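PDB 4ZM4: aminotransferase from Streptomyces pactum, which belongs to the class-III aminotransferases, a family of enzymes built on a pyridoxal-5'-phosphate-binding fold. Local coordinates for residues P384-L387 with R388-A391; I216-P219 with V220-A224; V349-V352 with F353-K357; F250-V253 with I254-F257; L131-A134 with R135-G139. The protein carries 1 engineered substitution. All blocks are in the same frame, centred on the assembly; numbering follows the deposited sequence.

In the fold
Along the chain the contacts come in the order 5, 2, 4, 3, 1, each complete before the next begins. Interactions 2 and 4 form the centre: they leave the neighbouring parallel strands 212-217 and 247-251 of the seven-stranded sheet, their centres are about 9 Å apart, and both touch P3B. Interaction 5, at the end of helix 123-138, packs Leu131 against Ile216 of interaction 2. Interaction 1, which starts helix 387-393, meets Ala224 of interaction 2 through Leu387 and Leu390. Interaction 3 ends helix 334-355, with its centre about 49 Å from that of interaction 5 on the opposite side of the chain's centre. Two contacts thus shape the ligand pocket, while the other three lie at helix ends farther out.

Interaction 1: P384-L387 with R388-A391; sequences PRDL and RQLA
Leu390 N donates to Asp386 O (3.1 Å) and Ala391 N to Leu387 O (2.9 Å), so the chain passes from an extended loop, with Asp386 at phi -154°, into the first turn of helix 387-393. The Asp386 carboxylate caps the start of the helix: its CG is flanked by both main-chain branches of CA (chi1 63°), a setting that lets OD1 accept from Gln389 N at 2.9 Å in a nearly straight bond. The second oxygen of Asp386, OD2, enters a salt bridge with Arg385 NH1 at 2.6 Å. Gln389 answers in the other direction. Its extended chain carries OE1 to Arg385 N (2.9 Å), the donor lying tilted from the carbonyl plane, while NE2 rests over one face of the Arg385 guanidinium and makes a weak bond to a water that also donates to Asp386 OD2. The apolar part of the contact is Pro384 CG on Leu390 CB, 3.7 Å, and both residues touch His361 of strand 360-365. Arg388 points its guanidinium elsewhere, to a salt bridge with Glu147. With Asp386 holding the N-H of the residue three positions on, the arrangement is a side-chain N-cap opening a helix.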
# COMPACT_ATOMS: atom_id res chain seq x y z
N PRO B 384 8.05 -15.89 -29.56
CA PRO B 384 6.67 -15.66 -29.22
C PRO B 384 6.45 -14.20 -28.94
O PRO B 384 7.34 -13.53 -28.38
CB PRO B 384 6.48 -16.50 -27.95
CG PRO B 384 7.84 -16.66 -27.39
CD PRO B 384 8.71 -16.78 -28.60
N ARG B 385 5.29 -13.70 -29.37
CA ARG B 385 4.97 -12.28 -29.23
C ARG B 385 4.01 -12.02 -28.08
O ARG B 385 3.77 -10.87 -27.72
CB ARG B 385 4.39 -11.73 -30.53
CG ARG B 385 3.02 -12.30 -30.92
CD ARG B 385 2.08 -11.22 -31.48
NE ARG B 385 0.98 -11.71 -32.33
CZ ARG B 385 -0.22 -12.07 -31.89
NH1 ARG B 385 -0.54 -12.03 -30.58
NH2 ARG B 385 -1.12 -12.50 -32.76
N ASP B 386 3.51 -13.07 -27.46
CA ASP B 386 2.59 -12.92 -26.36
C ASP B 386 2.64 -14.11 -25.42
O ASP B 386 3.34 -15.07 -25.69
CB ASP B 386 1.15 -12.68 -26.86
CG ASP B 386 0.59 -13.86 -27.65
OD1 ASP B 386 0.99 -15.03 -27.42
OD2 ASP B 386 -0.27 -13.62 -28.52
N LEU B 387 1.91 -14.01 -24.31
CA LEU B 387 1.87 -15.01 -23.25
C LEU B 387 1.52 -16.42 -23.72
O LEU B 387 2.14 -17.39 -23.28
CB LEU B 387 0.91 -14.56 -22.13
CG LEU B 387 0.53 -15.57 -21.05
CD1 LEU B 387 1.77 -16.02 -20.30
CD2 LEU B 387 -0.52 -15.00 -20.09
N ARG B 388 0.48 -16.56 -24.54
CA ARG B 388 0.06 -17.88 -25.04
C ARG B 388 1.14 -18.54 -25.88
O ARG B 388 1.44 -19.72 -25.70
CB ARG B 388 -1.21 -17.79 -25.84
CG ARG B 388 -2.44 -17.89 -24.97
CD ARG B 388 -3.61 -17.17 -25.59
NE ARG B 388 -4.64 -16.99 -24.60
CZ ARG B 388 -5.53 -17.92 -24.25
NH1 ARG B 388 -5.51 -19.13 -24.83
NH2 ARG B 388 -6.44 -17.65 -23.30
N GLN B 389 1.70 -17.79 -26.82
CA GLN B 389 2.75 -18.32 -27.67
C GLN B 389 3.96 -18.78 -26.85
O GLN B 389 4.53 -19.82 -27.14
CB GLN B 389 3.16 -17.29 -28.74
CG GLN B 389 2.12 -17.08 -29.85
CD GLN B 389 2.57 -16.11 -30.97
OE1 GLN B 389 3.68 -15.53 -30.94
NE2 GLN B 389 1.72 -15.95 -31.97
N LEU B 390 4.33 -18.03 -25.82
CA LEU B 390 5.51 -18.36 -25.01
C LEU B 390 5.25 -19.53 -24.09
O LEU B 390 6.07 -20.45 -23.99
CB LEU B 390 5.97 -17.16 -24.19
CG LEU B 390 7.05 -17.38 -23.10
CD1 LEU B 390 8.35 -17.94 -23.69
CD2 LEU B 390 7.31 -16.07 -22.39
N ALA B 391 4.10 -19.51 -23.43
CA ALA B 391 3.74 -20.59 -22.50
C ALA B 391 3.73 -21.92 -23.17
O ALA B 391 4.07 -22.92 -22.57
CB ALA B 391 2.38 -20.32 -21.84
O HOH W 1 -0.96 -15.76 -30.74

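Interaction 2: I216-P219 with V220-A224; sequences IVEP and VLANA. With P3B ((3E,4R,5R)-4,5-dihydroxy-3-{[(Z)-{3-hydroxy-2-methyl-5-[(phosphonooxy)methyl]pyridin-4(1H)-ylidene}methyl]imino}cyclohex-1-ene-1-carboxylic acid), chain H.
Glu218, just past strand 212-217, extends its side chain to Ala222 and Asn223 of the following loop. Its CB lies 3.4 Å from Val220 O. CG swings to the side remote from the residue's own carbonyl (chi1 -72°) and begins an extended chain that brings Glu218 CD to 3.9 Å from P3B CAA, the methyl carbon. At the tip the two oxygens divide the work. OE1 accepts from Ala222 N at 2.8 Å, on the syn side but 33° out of the carboxylate plane. It also takes a bond from a water, which donates as well to Val220 O and thereby ties the carboxylate to the loop backbone; Asn223 N adds a weak bond. This is the fold type I aminotransferase plan, in which the loops leaving the C-terminal ends of the parallel strands line the cofactor pocket, and Glu218 and Asn223 both belong to the pocket of P3B. OE2 receives Asn223 ND2 at 3.0 Å from above the carboxylate plane, and Tyr150 N as a further donor. Carboxylate and amide planes stand 80° apart, yet Glu218 OE2 lies close to the amide plane of Asn223, which suits the N-H. The same ND2 donates to P3B OAE (2.8 Å), so two acceptors fix the rotation of the amide and place Glu218 in a second shell behind Asn223. At the other end of that amide, Asn223 OD1 accepts from the hydroxyl OAG of P3B at 2.6 Å.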
# COMPACT_ATOMS: atom_id res chain seq x y z
N ILE B 216 -4.37 0.58 -20.30
CA ILE B 216 -3.24 0.38 -19.41
C ILE B 216 -2.37 -0.75 -19.94
O ILE B 216 -2.92 -1.74 -20.48
CB ILE B 216 -3.68 0.14 -17.94
CG1 ILE B 216 -2.46 0.07 -17.01
CG2 ILE B 216 -4.51 -1.12 -17.81
CD1 ILE B 216 -2.77 0.36 -15.55
N VAL B 217 -1.04 -0.61 -19.81
CA VAL B 217 -0.13 -1.53 -20.43
C VAL B 217 1.25 -1.56 -19.75
O VAL B 217 1.75 -0.53 -19.29
CB VAL B 217 0.02 -1.16 -21.91
CG1 VAL B 217 0.69 0.18 -22.04
CG2 VAL B 217 0.80 -2.24 -22.66
N GLU B 218 1.83 -2.75 -19.64
CA GLU B 218 3.25 -2.91 -19.30
C GLU B 218 4.02 -2.71 -20.58
O GLU B 218 3.99 -3.55 -21.47
CB GLU B 218 3.56 -4.31 -18.75
CG GLU B 218 3.04 -4.60 -17.36
CD GLU B 218 3.49 -5.95 -16.84
OE1 GLU B 218 4.72 -6.25 -16.92
OE2 GLU B 218 2.64 -6.73 -16.37
N PRO B 219 4.75 -1.57 -20.68
CA PRO B 219 5.36 -1.29 -22.00
C PRO B 219 6.31 -2.41 -22.43
O PRO B 219 6.41 -2.70 -23.61
CB PRO B 219 6.09 0.04 -21.79
CG PRO B 219 5.59 0.58 -20.51
CD PRO B 219 5.09 -0.54 -19.69
N VAL B 220 7.03 -2.98 -21.49
CA VAL B 220 7.65 -4.29 -21.68
C VAL B 220 6.89 -5.23 -20.75
O VAL B 220 6.76 -4.95 -19.56
CB VAL B 220 9.11 -4.33 -21.24
CG1 VAL B 220 9.65 -5.76 -21.32
CG2 VAL B 220 9.95 -3.42 -22.08
N LEU B 221 6.35 -6.31 -21.28
CA LEU B 221 5.62 -7.27 -20.46
C LEU B 221 6.64 -8.03 -19.62
O LEU B 221 7.38 -8.85 -20.16
CB LEU B 221 4.80 -8.25 -21.32
CG LEU B 221 4.17 -9.44 -20.57
CD1 LEU B 221 3.34 -8.97 -19.39
CD2 LEU B 221 3.31 -10.29 -21.48
N ALA B 222 6.68 -7.77 -18.31
CA ALA B 222 7.66 -8.44 -17.42
C ALA B 222 7.08 -9.56 -16.52
O ALA B 222 7.79 -10.50 -16.21
CB ALA B 222 8.37 -7.42 -16.58
N ASN B 223 5.78 -9.49 -16.17
CA ASN B 223 5.14 -10.52 -15.33
C ASN B 223 4.65 -11.78 -16.09
O ASN B 223 3.81 -12.54 -15.61
CB ASN B 223 3.93 -9.92 -14.59
CG ASN B 223 4.31 -8.87 -13.58
OD1 ASN B 223 4.70 -9.17 -12.45
ND2 ASN B 223 4.14 -7.63 -13.95
N ALA B 224 5.17 -12.00 -17.29
CA ALA B 224 4.81 -13.19 -18.07
C ALA B 224 5.83 -13.32 -19.19
O ALA B 224 5.52 -13.13 -20.38
CB ALA B 224 3.40 -13.06 -18.64
OAH P3B H . 0.81 -3.89 -5.50
PBA P3B H . 2.36 -3.92 -5.83
OAI P3B H . 2.76 -5.34 -5.56
OAC P3B H . 3.18 -2.96 -4.98
OAQ P3B H . 2.36 -3.59 -7.47
CAM P3B H . 1.36 -4.14 -8.38
CAV P3B H . 1.94 -4.19 -9.63
CAL P3B H . 1.58 -3.20 -10.53
NAP P3B H . 2.20 -3.20 -11.78
CAU P3B H . 3.15 -4.14 -12.11
CAA P3B H . 3.72 -4.15 -13.35
CAW P3B H . 3.46 -5.10 -11.25
OAE P3B H . 4.40 -5.99 -11.64
CAX P3B H . 2.92 -5.17 -9.97
CAJ P3B H . 3.28 -6.23 -9.07
NAO P3B H . 4.04 -7.30 -9.48
CAT P3B H . 4.29 -8.38 -8.67
CAK P3B H . 3.69 -8.63 -7.41
CAS P3B H . 3.91 -9.77 -6.65
CAR P3B H . 3.33 -9.95 -5.38
OAD P3B H . 3.61 -10.92 -4.65
OAB P3B H . 2.47 -9.22 -4.95
CAN P3B H . 4.89 -10.63 -6.95
CAY P3B H . 5.72 -10.40 -8.22
OAF P3B H . 5.87 -11.74 -8.74
CAZ P3B H . 5.13 -9.38 -9.28
OAG P3B H . 6.07 -8.82 -10.26
O HOH W 2 6.44 -4.25 -16.87

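Interaction 3: V349-V352 with F353-K357; sequences VREV and FATEK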
# COMPACT_ATOMS: atom_id res chain seq x y z
N VAL B 349 24.47 -17.99 -19.61
CA VAL B 349 23.36 -18.93 -19.47
C VAL B 349 23.06 -19.64 -20.79
O VAL B 349 22.85 -20.85 -20.78
CB VAL B 349 22.12 -18.24 -18.90
CG1 VAL B 349 20.90 -19.13 -18.94
CG2 VAL B 349 22.40 -17.79 -17.47
N ARG B 350 23.12 -18.93 -21.91
CA ARG B 350 23.03 -19.59 -23.25
C ARG B 350 24.09 -20.70 -23.47
O ARG B 350 23.76 -21.78 -23.93
CB ARG B 350 23.14 -18.57 -24.39
CG ARG B 350 21.81 -17.93 -24.77
CD ARG B 350 21.86 -17.12 -26.08
NE ARG B 350 20.87 -16.04 -26.04
CZ ARG B 350 19.55 -16.21 -26.18
NH1 ARG B 350 19.03 -17.41 -26.42
NH2 ARG B 350 18.73 -15.16 -26.08
N GLU B 351 25.34 -20.42 -23.12
CA GLU B 351 26.40 -21.40 -23.28
C GLU B 351 26.09 -22.62 -22.41
O GLU B 351 26.18 -23.76 -22.86
CB GLU B 351 27.76 -20.78 -22.93
CG GLU B 351 28.98 -21.67 -23.16
CD GLU B 351 30.27 -21.11 -22.53
OE1 GLU B 351 30.42 -19.86 -22.48
OE2 GLU B 351 31.13 -21.91 -22.07
N VAL B 352 25.74 -22.39 -21.15
CA VAL B 352 25.53 -23.51 -20.22
C VAL B 352 24.42 -24.44 -20.72
O VAL B 352 24.55 -25.64 -20.64
CB VAL B 352 25.26 -23.01 -18.79
CG1 VAL B 352 24.78 -24.15 -17.88
CG2 VAL B 352 26.52 -22.38 -18.21
N PHE B 353 23.34 -23.87 -21.23
CA PHE B 353 22.24 -24.68 -21.78
C PHE B 353 22.63 -25.36 -23.11
O PHE B 353 22.21 -26.48 -23.38
CB PHE B 353 20.95 -23.85 -21.93
CG PHE B 353 20.19 -23.65 -20.65
CD1 PHE B 353 20.58 -22.70 -19.72
CD2 PHE B 353 19.07 -24.41 -20.37
CE1 PHE B 353 19.88 -22.52 -18.53
CE2 PHE B 353 18.37 -24.22 -19.20
CZ PHE B 353 18.78 -23.28 -18.27
N ALA B 354 23.38 -24.64 -23.94
CA ALA B 354 23.83 -25.18 -25.23
C ALA B 354 24.74 -26.38 -25.01
O ALA B 354 24.54 -27.43 -25.61
CB ALA B 354 24.54 -24.11 -26.07
N THR B 355 25.73 -26.21 -24.15
CA THR B 355 26.67 -27.28 -23.82
C THR B 355 25.96 -28.54 -23.31
O THR B 355 26.37 -29.66 -23.60
CB THR B 355 27.70 -26.79 -22.78
OG1 THR B 355 28.41 -25.66 -23.31
CG2 THR B 355 28.70 -27.87 -22.43
N GLU B 356 24.90 -28.34 -22.54
CA GLU B 356 24.07 -29.44 -22.04
C GLU B 356 23.03 -29.91 -23.04
O GLU B 356 22.33 -30.88 -22.79
CB GLU B 356 23.38 -29.02 -20.73
CG GLU B 356 24.39 -28.72 -19.62
CD GLU B 356 25.33 -29.87 -19.36
OE1 GLU B 356 24.85 -31.03 -19.27
OE2 GLU B 356 26.55 -29.62 -19.25
N LYS B 357 22.91 -29.21 -24.17
CA LYS B 357 21.92 -29.54 -25.19
C LYS B 357 20.47 -29.51 -24.65
O LYS B 357 19.64 -30.34 -25.01
CB LYS B 357 22.25 -30.89 -25.85
CG LYS B 357 23.69 -30.97 -26.33
CD LYS B 357 23.96 -32.20 -27.18
CE LYS B 357 25.44 -32.32 -27.53
NZ LYS B 357 25.69 -33.30 -28.63
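Val349 and Phe353 meet one turn apart in the closing turns of helix 334-355, a local helix contact that runs into a Schellman motif at the C-terminal end. The evidence for the ending is the positive phi of Lys357 (59°), which goes with two bonds back into the last turn, one of them Lys357 N to Ala354 O at 2.8 Å. Up to that point the regular i to i+4 bonds continue: Phe353 N to Val349 O at 3.1 Å, Ala354 N to Arg350 O at 2.9 Å, then a weak Glu356 N to Val352 O at 3.3 Å. On the inward side Val349 and Phe353 lie side by side and point the same way. CG1 of Val349 touches ring atom CE1 of Phe353 at 3.6 Å, and Val349 O sits at the ring edge, in its plane. Val349 and Phe353 also pack on strand 360-365 and on Leu439 and Leu443 of helix 429-444, joining this helix to both. The outward side is polar, with Arg350 in a salt bridge to Glu346. There a chi1 of -59° turns the Thr355 hydroxyl back along the helix. Glu351 O therefore accepts twice, from Thr355 N at 2.8 Å and, from above the carbonyl plane, from Thr355 OG1 at 3.0 Å.

Interaction 4: F250-V253 with I254-F257; sequences FDEV and ITGF. With P3B ((3E,4R,5R)-4,5-dihydroxy-3-{[(Z)-{3-hydroxy-2-methyl-5-[(phosphonooxy)methyl]pyridin-4(1H)-ylidene}methyl]imino}cyclohex-1-ene-1-carboxylic acid), chain H.
Thr255 OG1 donates to Glu252 OE1 at 2.6 Å, closing the turn that follows strand 247-251. A chi1 of 56° makes the hydroxyl face the glutamate chain, which bends at chi2 and crosses it at about a right angle. The bond reaches OE1 on the anti side, 31° out of the carboxylate plane. Ala264 N on OE1 and Gln265 N on OE2 add to the grip on this buried carboxylate, at least three bonds with that from Thr255. Part of the backbone is paired within the turn. Glu252 O accepts from Gly256 N at 2.8 Å, and a water donates to Asp251 O (2.8 Å) while accepting from Thr255 N (3.0 Å), bridging a gap that no direct bond spans.

Asp251 divides its oxygens between protein and ligand. OD1 takes Val253 N at 3.1 Å, an Asx turn that holds the carboxylate in orientation. OD2 accepts from the ring nitrogen NAP of P3B at 2.6 Å and also from His151 ND1. This aspartate facing the ring nitrogen is a hallmark of fold type I pyridoxal-phosphate enzymes. Val253 lies over one face of the same ring, its CB 3.6 Å from P3B NAP, and Ile254 CD1 approaches P3B OAE at 3.3 Å.

The turn leaves strand 247-251 between its sheet neighbours 212-217 and 274-277: Asp251 pairs with Val217 of the former, Glu252 and Val253 pack on the latter, and the Glu252 carboxylate faces backbone amides at the start of helix 263-267.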
# COMPACT_ATOMS: atom_id res chain seq x y z
N PHE B 250 1.07 3.97 -19.04
CA PHE B 250 2.17 3.02 -18.96
C PHE B 250 2.32 2.65 -17.51
O PHE B 250 2.60 3.50 -16.65
CB PHE B 250 3.51 3.61 -19.46
CG PHE B 250 3.68 3.58 -20.96
CD1 PHE B 250 2.68 3.16 -21.81
CD2 PHE B 250 4.86 4.04 -21.52
CE1 PHE B 250 2.86 3.17 -23.20
CE2 PHE B 250 5.04 4.07 -22.90
CZ PHE B 250 4.03 3.62 -23.73
N ASP B 251 2.16 1.37 -17.22
CA ASP B 251 2.53 0.81 -15.92
C ASP B 251 4.02 0.53 -15.99
O ASP B 251 4.43 -0.50 -16.47
CB ASP B 251 1.73 -0.47 -15.62
CG ASP B 251 1.97 -1.00 -14.23
OD1 ASP B 251 2.90 -0.54 -13.55
OD2 ASP B 251 1.21 -1.92 -13.82
N GLU B 252 4.81 1.45 -15.45
CA GLU B 252 6.25 1.27 -15.36
C GLU B 252 6.73 0.88 -13.96
O GLU B 252 7.86 1.19 -13.58
CB GLU B 252 6.94 2.53 -15.86
CG GLU B 252 6.64 2.84 -17.33
CD GLU B 252 7.88 3.16 -18.13
OE1 GLU B 252 8.90 2.46 -17.94
OE2 GLU B 252 7.85 4.13 -18.93
N VAL B 253 5.89 0.19 -13.21
CA VAL B 253 6.23 -0.25 -11.85
C VAL B 253 7.51 -1.06 -11.89
O VAL B 253 8.38 -0.86 -11.07
CB VAL B 253 5.07 -1.08 -11.22
CG1 VAL B 253 5.57 -2.01 -10.11
CG2 VAL B 253 4.01 -0.14 -10.64
N ILE B 254 7.65 -1.91 -12.90
CA ILE B 254 8.86 -2.68 -13.08
C ILE B 254 9.86 -1.98 -14.02
O ILE B 254 11.04 -1.86 -13.66
CB ILE B 254 8.54 -4.10 -13.59
CG1 ILE B 254 8.02 -4.95 -12.42
CG2 ILE B 254 9.77 -4.77 -14.19
CD1 ILE B 254 7.49 -6.29 -12.86
N THR B 255 9.41 -1.50 -15.18
CA THR B 255 10.34 -0.94 -16.17
C THR B 255 10.94 0.45 -15.82
O THR B 255 12.05 0.79 -16.28
CB THR B 255 9.69 -0.84 -17.57
OG1 THR B 255 8.48 -0.08 -17.47
CG2 THR B 255 9.38 -2.19 -18.10
N GLY B 256 10.25 1.23 -15.00
CA GLY B 256 10.76 2.56 -14.62
C GLY B 256 12.07 2.54 -13.86
O GLY B 256 12.25 1.76 -12.94
N PHE B 257 13.00 3.36 -14.30
CA PHE B 257 14.37 3.39 -13.77
C PHE B 257 15.07 2.06 -13.83
O PHE B 257 16.07 1.84 -13.13
CB PHE B 257 14.42 3.89 -12.33
CG PHE B 257 13.50 5.04 -12.06
CD1 PHE B 257 13.82 6.32 -12.48
CD2 PHE B 257 12.29 4.83 -11.42
CE1 PHE B 257 12.94 7.36 -12.25
CE2 PHE B 257 11.43 5.88 -11.17
CZ PHE B 257 11.76 7.14 -11.58
OAH P3B H . 0.81 -3.89 -5.50
PBA P3B H . 2.36 -3.92 -5.83
OAI P3B H . 2.76 -5.34 -5.56
OAC P3B H . 3.18 -2.96 -4.98
OAQ P3B H . 2.36 -3.59 -7.47
CAM P3B H . 1.36 -4.14 -8.38
CAV P3B H . 1.94 -4.19 -9.63
CAL P3B H . 1.58 -3.20 -10.53
NAP P3B H . 2.20 -3.20 -11.78
CAU P3B H . 3.15 -4.14 -12.11
CAA P3B H . 3.72 -4.15 -13.35
CAW P3B H . 3.46 -5.10 -11.25
OAE P3B H . 4.40 -5.99 -11.64
CAX P3B H . 2.92 -5.17 -9.97
CAJ P3B H . 3.28 -6.23 -9.07
NAO P3B H . 4.04 -7.30 -9.48
CAT P3B H . 4.29 -8.38 -8.67
CAK P3B H . 3.69 -8.63 -7.41
CAS P3B H . 3.91 -9.77 -6.65
CAR P3B H . 3.33 -9.95 -5.38
OAD P3B H . 3.61 -10.92 -4.65
OAB P3B H . 2.47 -9.22 -4.95
CAN P3B H . 4.89 -10.63 -6.95
CAY P3B H . 5.72 -10.40 -8.22
OAF P3B H . 5.87 -11.74 -8.74
CAZ P3B H . 5.13 -9.38 -9.28
OAG P3B H . 6.07 -8.82 -10.26
O HOH W 3 6.50 -2.16 -15.51
O HOH W 4 10.93 0.12 -11.28

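Interaction 5: L131-A134 with R135-G139; sequences LRLA and RATTG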
# COMPACT_ATOMS: atom_id res chain seq x y z
N LEU B 131 -6.30 4.87 -12.79
CA LEU B 131 -7.47 4.49 -13.61
C LEU B 131 -8.67 5.37 -13.30
O LEU B 131 -9.41 5.78 -14.19
CB LEU B 131 -7.80 3.00 -13.49
CG LEU B 131 -6.70 2.12 -14.10
CD1 LEU B 131 -7.03 0.63 -13.92
CD2 LEU B 131 -6.45 2.43 -15.58
N ARG B 132 -8.88 5.66 -12.01
CA ARG B 132 -9.96 6.53 -11.61
C ARG B 132 -9.75 7.90 -12.24
O ARG B 132 -10.70 8.53 -12.70
CB ARG B 132 -10.07 6.62 -10.10
CG ARG B 132 -10.80 5.47 -9.45
CD ARG B 132 -10.95 5.72 -7.97
NE ARG B 132 -11.48 4.56 -7.27
CZ ARG B 132 -11.39 4.35 -5.95
NH1 ARG B 132 -10.82 5.23 -5.15
NH2 ARG B 132 -11.90 3.23 -5.43
N LEU B 133 -8.51 8.38 -12.24
CA LEU B 133 -8.21 9.70 -12.82
C LEU B 133 -8.58 9.73 -14.29
O LEU B 133 -9.20 10.68 -14.75
CB LEU B 133 -6.73 10.04 -12.65
CG LEU B 133 -6.23 11.37 -13.22
CD1 LEU B 133 -7.01 12.55 -12.61
CD2 LEU B 133 -4.73 11.54 -12.99
N ALA B 134 -8.26 8.65 -15.01
CA ALA B 134 -8.61 8.55 -16.43
C ALA B 134 -10.14 8.50 -16.67
O ALA B 134 -10.66 9.11 -17.63
CB ALA B 134 -7.93 7.35 -17.07
N ARG B 135 -10.86 7.75 -15.84
CA ARG B 135 -12.32 7.70 -15.95
C ARG B 135 -12.91 9.07 -15.63
O ARG B 135 -13.79 9.56 -16.36
CB ARG B 135 -12.91 6.62 -15.03
CG ARG B 135 -12.52 5.19 -15.42
CD ARG B 135 -13.02 4.17 -14.41
NE ARG B 135 -13.21 2.86 -15.03
CZ ARG B 135 -12.56 1.73 -14.73
NH1 ARG B 135 -11.64 1.69 -13.76
NH2 ARG B 135 -12.87 0.60 -15.44
N ALA B 136 -12.43 9.70 -14.55
CA ALA B 136 -12.94 11.02 -14.15
C ALA B 136 -12.66 12.11 -15.21
O ALA B 136 -13.51 12.98 -15.44
CB ALA B 136 -12.37 11.45 -12.82
N THR B 137 -11.49 12.02 -15.84
CA THR B 137 -11.02 13.04 -16.76
C THR B 137 -11.76 12.96 -18.10
O THR B 137 -12.15 13.97 -18.67
CB THR B 137 -9.47 12.92 -16.92
OG1 THR B 137 -8.84 13.12 -15.66
CG2 THR B 137 -8.91 13.96 -17.90
N THR B 138 -11.90 11.75 -18.62
CA THR B 138 -12.54 11.53 -19.91
C THR B 138 -14.05 11.46 -19.79
O THR B 138 -14.76 11.57 -20.78
CB THR B 138 -12.08 10.21 -20.51
OG1 THR B 138 -12.33 9.14 -19.58
CG2 THR B 138 -10.60 10.24 -20.83
N GLY B 139 -14.58 11.26 -18.58
CA GLY B 139 -16.01 11.03 -18.40
C GLY B 139 -16.43 9.69 -18.99
O GLY B 139 -17.60 9.49 -19.29
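Thr137 and Thr138 each turn a hydroxyl back onto the preceding turn of helix 123-138. Backbone bonds come first: Arg135 N donates to Leu131 O at 3.0 Å and Ala136 N to Arg132 O at 2.8 Å, and the i to i+4 pattern continues through both threonines until Gly139, whose positive phi (68°) marks the departure from the helix.

The side-chain hydrogen bonds double two of these carbonyls. Thr137 OG1 reaches Leu133 O at 2.6 Å from above the carbonyl plane, while Thr137 N comes to the same oxygen from the opposite face. Thr138 OG1 meets Ala134 O at 2.6 Å, beside the bond from its own N. The two hydroxyls get there by different rotations about the first side-chain bond: chi1 is -61° in Thr137 but 55° in Thr138, whose OG1 also accepts from Arg140 N.

The remaining contacts are van der Waals. Leu133 CD1 lies 3.6 Å from Thr137 OG1. Arg135 CG lies 3.4 Å from Leu131 O, and its NH1 comes near Leu131 CB. The Arg135 guanidinium is held by Thr141 O and Thr156.

Around the helix end, Leu131 and Arg135 rest on strand 142-146, Ala134 and Thr138 on strand 212-217, and Leu133 and Thr137 on helix 298-301; Arg132 extends to the second subunit, forming a salt bridge with Glu155 of that chain.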